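PDB 2FZ2: capsid protein from Turnip yellow mosaic virus, which self-assembles in 180 copies into the T=3 icosahedral capsid that encloses the single-stranded RNA genome of the virus. Local coordinates for residues Asp4-Thr15 / Ser126-Met137. Numbering follows the deposited sequence.
With nucleotides of chain A.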
loop_
_atom_site.group_PDB
_atom_site.type_symbol
_atom_site.label_atom_id
_atom_site.label_comp_id
_atom_site.label_asym_id
_atom_site.label_seq_id
_atom_site.Cartn_x
_atom_site.Cartn_y
_atom_site.Cartn_z
ATOM N N ASP D 4 111.838 -49.145 8.729
ATOM C CA ASP D 4 113.277 -48.969 8.521
ATOM C C ASP D 4 113.411 -47.905 7.440
ATOM O O ASP D 4 113.570 -48.230 6.272
ATOM C CB ASP D 4 113.931 -50.272 8.040
ATOM C CG ASP D 4 115.332 -50.483 8.622
ATOM O OD1 ASP D 4 115.572 -50.062 9.778
ATOM O OD2 ASP D 4 116.201 -51.076 7.936
ATOM N N LYS D 5 113.335 -46.637 7.837
ATOM C CA LYS D 5 113.413 -45.504 6.910
ATOM C C LYS D 5 113.430 -44.230 7.741
ATOM O O LYS D 5 112.386 -43.747 8.185
ATOM C CB LYS D 5 112.178 -45.489 6.004
ATOM C CG LYS D 5 112.361 -44.898 4.610
ATOM C CD LYS D 5 111.119 -45.184 3.720
ATOM C CE LYS D 5 111.489 -45.730 2.321
ATOM N NZ LYS D 5 111.042 -47.142 2.090
ATOM N N GLU D 6 114.623 -43.704 7.977
ATOM C CA GLU D 6 114.781 -42.469 8.743
ATOM C C GLU D 6 114.985 -41.376 7.704
ATOM O O GLU D 6 115.669 -41.600 6.701
ATOM C CB GLU D 6 116.013 -42.562 9.660
ATOM C CG GLU D 6 116.252 -41.348 10.552
ATOM C CD GLU D 6 116.099 -41.675 12.033
ATOM O OE1 GLU D 6 115.351 -42.630 12.366
ATOM O OE2 GLU D 6 116.721 -40.975 12.867
ATOM N N LEU D 7 114.396 -40.203 7.904
ATOM C CA LEU D 7 114.603 -39.174 6.908
ATOM C C LEU D 7 114.877 -37.780 7.452
ATOM O O LEU D 7 114.206 -37.318 8.375
ATOM C CB LEU D 7 113.438 -39.169 5.922
ATOM C CG LEU D 7 112.082 -38.610 6.319
ATOM C CD1 LEU D 7 111.653 -37.510 5.322
ATOM C CD2 LEU D 7 111.094 -39.743 6.307
ATOM N N ALA D 8 115.891 -37.134 6.867
ATOM C CA ALA D 8 116.340 -35.801 7.260
ATOM C C ALA D 8 116.188 -34.818 6.126
ATOM O O ALA D 8 117.098 -34.638 5.319
ATOM C CB ALA D 8 117.785 -35.849 7.678
ATOM N N PRO D 9 115.049 -34.131 6.082
ATOM C CA PRO D 9 114.766 -33.156 5.036
ATOM C C PRO D 9 115.594 -31.911 5.259
ATOM O O PRO D 9 115.832 -31.508 6.408
ATOM C CB PRO D 9 113.278 -32.910 5.186
ATOM C CG PRO D 9 113.047 -33.099 6.648
ATOM C CD PRO D 9 113.969 -34.194 7.075
ATOM N N GLN D 10 116.010 -31.318 4.140
ATOM C CA GLN D 10 116.864 -30.127 4.093
ATOM C C GLN D 10 116.166 -28.823 4.408
ATOM O O GLN D 10 115.074 -28.590 3.893
ATOM C CB GLN D 10 117.460 -30.021 2.698
ATOM C CG GLN D 10 118.686 -29.157 2.574
ATOM C CD GLN D 10 119.478 -29.489 1.319
ATOM O OE1 GLN D 10 119.336 -28.830 0.280
ATOM N NE2 GLN D 10 120.318 -30.524 1.411
ATOM N N ASP D 11 116.793 -27.972 5.236
ATOM C CA ASP D 11 116.208 -26.663 5.571
ATOM C C ASP D 11 115.967 -26.025 4.198
ATOM O O ASP D 11 116.729 -26.270 3.262
ATOM C CB ASP D 11 117.180 -25.785 6.386
ATOM C CG ASP D 11 117.921 -26.553 7.478
ATOM O OD1 ASP D 11 117.246 -27.160 8.350
ATOM O OD2 ASP D 11 119.183 -26.531 7.467
ATOM N N ARG D 12 114.922 -25.220 4.059
ATOM C CA ARG D 12 114.634 -24.636 2.754
ATOM C C ARG D 12 114.277 -23.167 2.781
ATOM O O ARG D 12 114.255 -22.534 3.833
ATOM C CB ARG D 12 113.484 -25.390 2.083
ATOM C CG ARG D 12 112.780 -26.423 2.963
ATOM C CD ARG D 12 111.248 -26.401 2.824
ATOM N NE ARG D 12 110.790 -26.450 1.433
ATOM C CZ ARG D 12 110.703 -27.558 0.700
ATOM N NH1 ARG D 12 111.044 -28.737 1.218
ATOM N NH2 ARG D 12 110.269 -27.486 -0.558
ATOM N N THR D 13 114.017 -22.637 1.589
ATOM C CA THR D 13 113.600 -21.252 1.390
ATOM C C THR D 13 112.958 -21.125 0.023
ATOM O O THR D 13 113.014 -22.042 -0.794
ATOM C CB THR D 13 114.745 -20.245 1.464
ATOM O OG1 THR D 13 114.207 -18.958 1.802
ATOM C CG2 THR D 13 115.439 -20.141 0.136
ATOM N N VAL D 14 112.367 -19.973 -0.242
ATOM C CA VAL D 14 111.684 -19.787 -1.506
ATOM C C VAL D 14 112.569 -19.200 -2.595
ATOM O O VAL D 14 113.039 -18.060 -2.497
ATOM C CB VAL D 14 110.435 -18.917 -1.293
ATOM C CG1 VAL D 14 110.765 -17.778 -0.324
ATOM C CG2 VAL D 14 109.922 -18.402 -2.611
ATOM N N THR D 15 112.797 -20.008 -3.627
ATOM C CA THR D 15 113.608 -19.602 -4.765
ATOM C C THR D 15 113.108 -20.348 -6.021
ATOM O O THR D 15 113.000 -21.580 -6.046
ATOM C CB THR D 15 115.109 -19.848 -4.468
ATOM O OG1 THR D 15 115.912 -19.181 -5.440
ATOM C CG2 THR D 15 115.430 -21.286 -4.486
ATOM N N SER D 126 119.471 -47.077 10.249
ATOM C CA SER D 126 118.292 -47.033 9.410
ATOM C C SER D 126 118.765 -46.238 8.188
ATOM O O SER D 126 119.591 -45.327 8.317
ATOM C CB SER D 126 117.164 -46.289 10.126
ATOM O OG SER D 126 116.317 -47.184 10.829
ATOM N N PRO D 127 118.297 -46.594 6.989
ATOM C CA PRO D 127 118.704 -45.867 5.785
ATOM C C PRO D 127 118.136 -44.445 5.781
ATOM O O PRO D 127 116.954 -44.244 6.071
ATOM C CB PRO D 127 118.153 -46.718 4.649
ATOM C CG PRO D 127 117.034 -47.450 5.235
ATOM C CD PRO D 127 117.390 -47.701 6.677
ATOM N N LEU D 128 118.989 -43.477 5.438
ATOM C CA LEU D 128 118.653 -42.049 5.424
ATOM C C LEU D 128 118.154 -41.451 4.128
ATOM O O LEU D 128 118.635 -41.782 3.040
ATOM C CB LEU D 128 119.865 -41.247 5.838
ATOM C CG LEU D 128 119.660 -40.252 6.959
ATOM C CD1 LEU D 128 118.292 -40.419 7.582
ATOM C CD2 LEU D 128 120.743 -40.492 7.980
ATOM N N ILE D 129 117.227 -40.512 4.243
ATOM C CA ILE D 129 116.686 -39.905 3.048
ATOM C C ILE D 129 116.556 -38.391 3.008
ATOM O O ILE D 129 115.925 -37.765 3.872
ATOM C CB ILE D 129 115.305 -40.468 2.740
ATOM C CG1 ILE D 129 115.321 -41.986 2.847
ATOM C CG2 ILE D 129 114.883 -40.026 1.359
ATOM C CD1 ILE D 129 115.518 -42.688 1.524
ATOM N N VAL D 130 117.132 -37.795 1.976
ATOM C CA VAL D 130 117.009 -36.366 1.826
ATOM C C VAL D 130 116.290 -36.090 0.526
ATOM O O VAL D 130 116.865 -36.219 -0.561
ATOM C CB VAL D 130 118.367 -35.677 1.816
ATOM C CG1 VAL D 130 118.191 -34.181 2.004
ATOM C CG2 VAL D 130 119.203 -36.213 2.923
ATOM N N LYS D 131 115.011 -35.751 0.642
ATOM C CA LYS D 131 114.250 -35.456 -0.553
ATOM C C LYS D 131 114.901 -34.201 -1.103
ATOM O O LYS D 131 115.347 -33.334 -0.340
ATOM C CB LYS D 131 112.753 -35.183 -0.238
ATOM C CG LYS D 131 111.874 -36.454 -0.015
ATOM C CD LYS D 131 110.431 -36.413 -0.638
ATOM C CE LYS D 131 109.714 -37.816 -0.551
ATOM N NZ LYS D 131 108.219 -37.861 -0.813
ATOM N N CYS D 132 115.009 -34.130 -2.420
ATOM C CA CYS D 132 115.544 -32.939 -3.033
ATOM C C CYS D 132 114.318 -32.050 -3.164
ATOM O O CYS D 132 113.231 -32.517 -3.513
ATOM C CB CYS D 132 116.106 -33.214 -4.421
ATOM S SG CYS D 132 116.474 -31.665 -5.280
ATOM N N PRO D 133 114.463 -30.764 -2.851
ATOM C CA PRO D 133 113.369 -29.792 -2.932
ATOM C C PRO D 133 113.274 -29.135 -4.306
ATOM O O PRO D 133 113.662 -27.978 -4.480
ATOM C CB PRO D 133 113.716 -28.781 -1.852
ATOM C CG PRO D 133 115.159 -29.083 -1.461
ATOM C CD PRO D 133 115.690 -30.147 -2.344
ATOM N N LEU D 134 112.755 -29.877 -5.278
ATOM C CA LEU D 134 112.617 -29.372 -6.638
ATOM C C LEU D 134 111.834 -28.070 -6.604
ATOM O O LEU D 134 111.862 -27.272 -7.546
ATOM C CB LEU D 134 111.873 -30.394 -7.503
ATOM C CG LEU D 134 112.184 -31.898 -7.426
ATOM C CD1 LEU D 134 113.683 -32.108 -7.569
ATOM C CD2 LEU D 134 111.638 -32.483 -6.109
ATOM N N GLU D 135 111.122 -27.890 -5.498
ATOM C CA GLU D 135 110.300 -26.713 -5.242
ATOM C C GLU D 135 111.203 -25.498 -5.468
ATOM O O GLU D 135 110.796 -24.488 -6.049
ATOM C CB GLU D 135 109.769 -26.777 -3.787
ATOM C CG GLU D 135 108.782 -27.970 -3.494
ATOM C CD GLU D 135 109.467 -29.322 -3.108
ATOM O OE1 GLU D 135 110.529 -29.297 -2.445
ATOM O OE2 GLU D 135 108.936 -30.414 -3.461
ATOM N N MET D 136 112.456 -25.637 -5.050
ATOM C CA MET D 136 113.425 -24.571 -5.182
ATOM C C MET D 136 114.603 -24.941 -6.077
ATOM O O MET D 136 115.761 -24.595 -5.811
ATOM C CB MET D 136 113.903 -24.152 -3.792
ATOM C CG MET D 136 114.915 -25.080 -3.120
ATOM S SD MET D 136 115.024 -24.730 -1.328
ATOM C CE MET D 136 113.307 -24.926 -0.910
ATOM N N MET D 137 114.293 -25.653 -7.147
ATOM C CA MET D 137 115.303 -26.059 -8.106
ATOM C C MET D 137 114.691 -25.970 -9.476
ATOM O O MET D 137 113.554 -25.508 -9.648
ATOM C CB MET D 137 115.739 -27.495 -7.888
ATOM C CG MET D 137 116.406 -27.741 -6.590
ATOM S SD MET D 137 118.137 -27.857 -6.847
ATOM C CE MET D 137 118.732 -27.318 -5.217
ATOM P P C A 2 113.025 -21.646 8.659
ATOM O OP1 C A 2 114.161 -20.799 8.210
ATOM O OP2 C A 2 112.000 -21.068 9.570
ATOM O "O5'" C A 2 112.265 -22.132 7.347
ATOM C "C5'" C A 2 111.340 -21.262 6.698
ATOM C "C4'" C A 2 111.011 -21.781 5.325
ATOM O "O4'" C A 2 110.617 -23.176 5.456
ATOM C "C3'" C A 2 109.843 -21.088 4.625
ATOM O "O3'" C A 2 110.261 -19.892 3.915
ATOM C "C2'" C A 2 109.361 -22.206 3.700
ATOM O "O2'" C A 2 110.222 -22.342 2.583
ATOM C "C1'" C A 2 109.525 -23.447 4.597
ATOM N N1 C A 2 108.350 -23.858 5.425
ATOM C C2 C A 2 107.605 -24.994 5.028
ATOM O O2 C A 2 107.957 -25.631 4.013
ATOM N N3 C A 2 106.524 -25.368 5.762
ATOM C C4 C A 2 106.178 -24.673 6.849
ATOM N N4 C A 2 105.102 -25.082 7.526
ATOM C C5 C A 2 106.917 -23.530 7.285
ATOM C C6 C A 2 107.984 -23.161 6.552
ATOM O "O5'" C A 1 112.361 -24.565 12.944
ATOM C "C5'" C A 1 113.497 -24.836 12.112
ATOM C "C4'" C A 1 113.356 -25.125 10.609
ATOM O "O4'" C A 1 112.404 -26.201 10.358
ATOM C "C3'" C A 1 112.800 -24.081 9.632
ATOM O "O3'" C A 1 113.652 -22.994 9.309
ATOM C "C2'" C A 1 112.551 -24.901 8.357
ATOM O "O2'" C A 1 113.638 -25.093 7.457
ATOM C "C1'" C A 1 112.140 -26.242 8.944
ATOM N N1 C A 1 110.738 -26.624 8.607
ATOM C C2 C A 1 110.565 -27.388 7.444
ATOM O O2 C A 1 111.566 -27.641 6.749
ATOM N N3 C A 1 109.326 -27.819 7.098
ATOM C C4 C A 1 108.270 -27.492 7.848
ATOM N N4 C A 1 107.070 -27.968 7.476
ATOM C C5 C A 1 108.399 -26.670 9.015
ATOM C C6 C A 1 109.645 -26.266 9.362
#
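Arg12 and Glu135 show how an N-terminal arm can be fastened to the body of a capsid subunit while still facing the genome. The arginine turns at its CG-CD bond (chi3 50°), bringing NH2 to Glu135 OE1 at 2.6 Å, a salt bridge. This oxygen lies near the guanidinium plane, yet is met from above the carboxylate plane, the two planes being 40° apart. Pro133 CB lies over one guanidinium face; nucleotide C2 of chain A approaches the side chain, its base O2 3.6 Å from Arg12 CD. Beyond, Met136 crosses Thr15 at about a right angle, CB against CG2, and Met136 CA makes a CA-H...O contact to Thr15 O.

Residues 6-7 add a parallel strand to 128-131, at the edge of a jelly-roll sheet; a second subunit continues it. Glu6 N donates to Pro127 O at 3.1 Å. Glu6 and Leu128 side chains lie side by side, CG to CD1 3.7 Å; on the other face Leu7 CB meets Ile129 CB. At the Asp4 end, Ser126 OG donates to Asp4 OD1.

One good and two weak backbone bonds, with side-chain contacts at both ends, thus tie down the arm, while Glu135 probably offsets part of Arg12's charge beside the RNA.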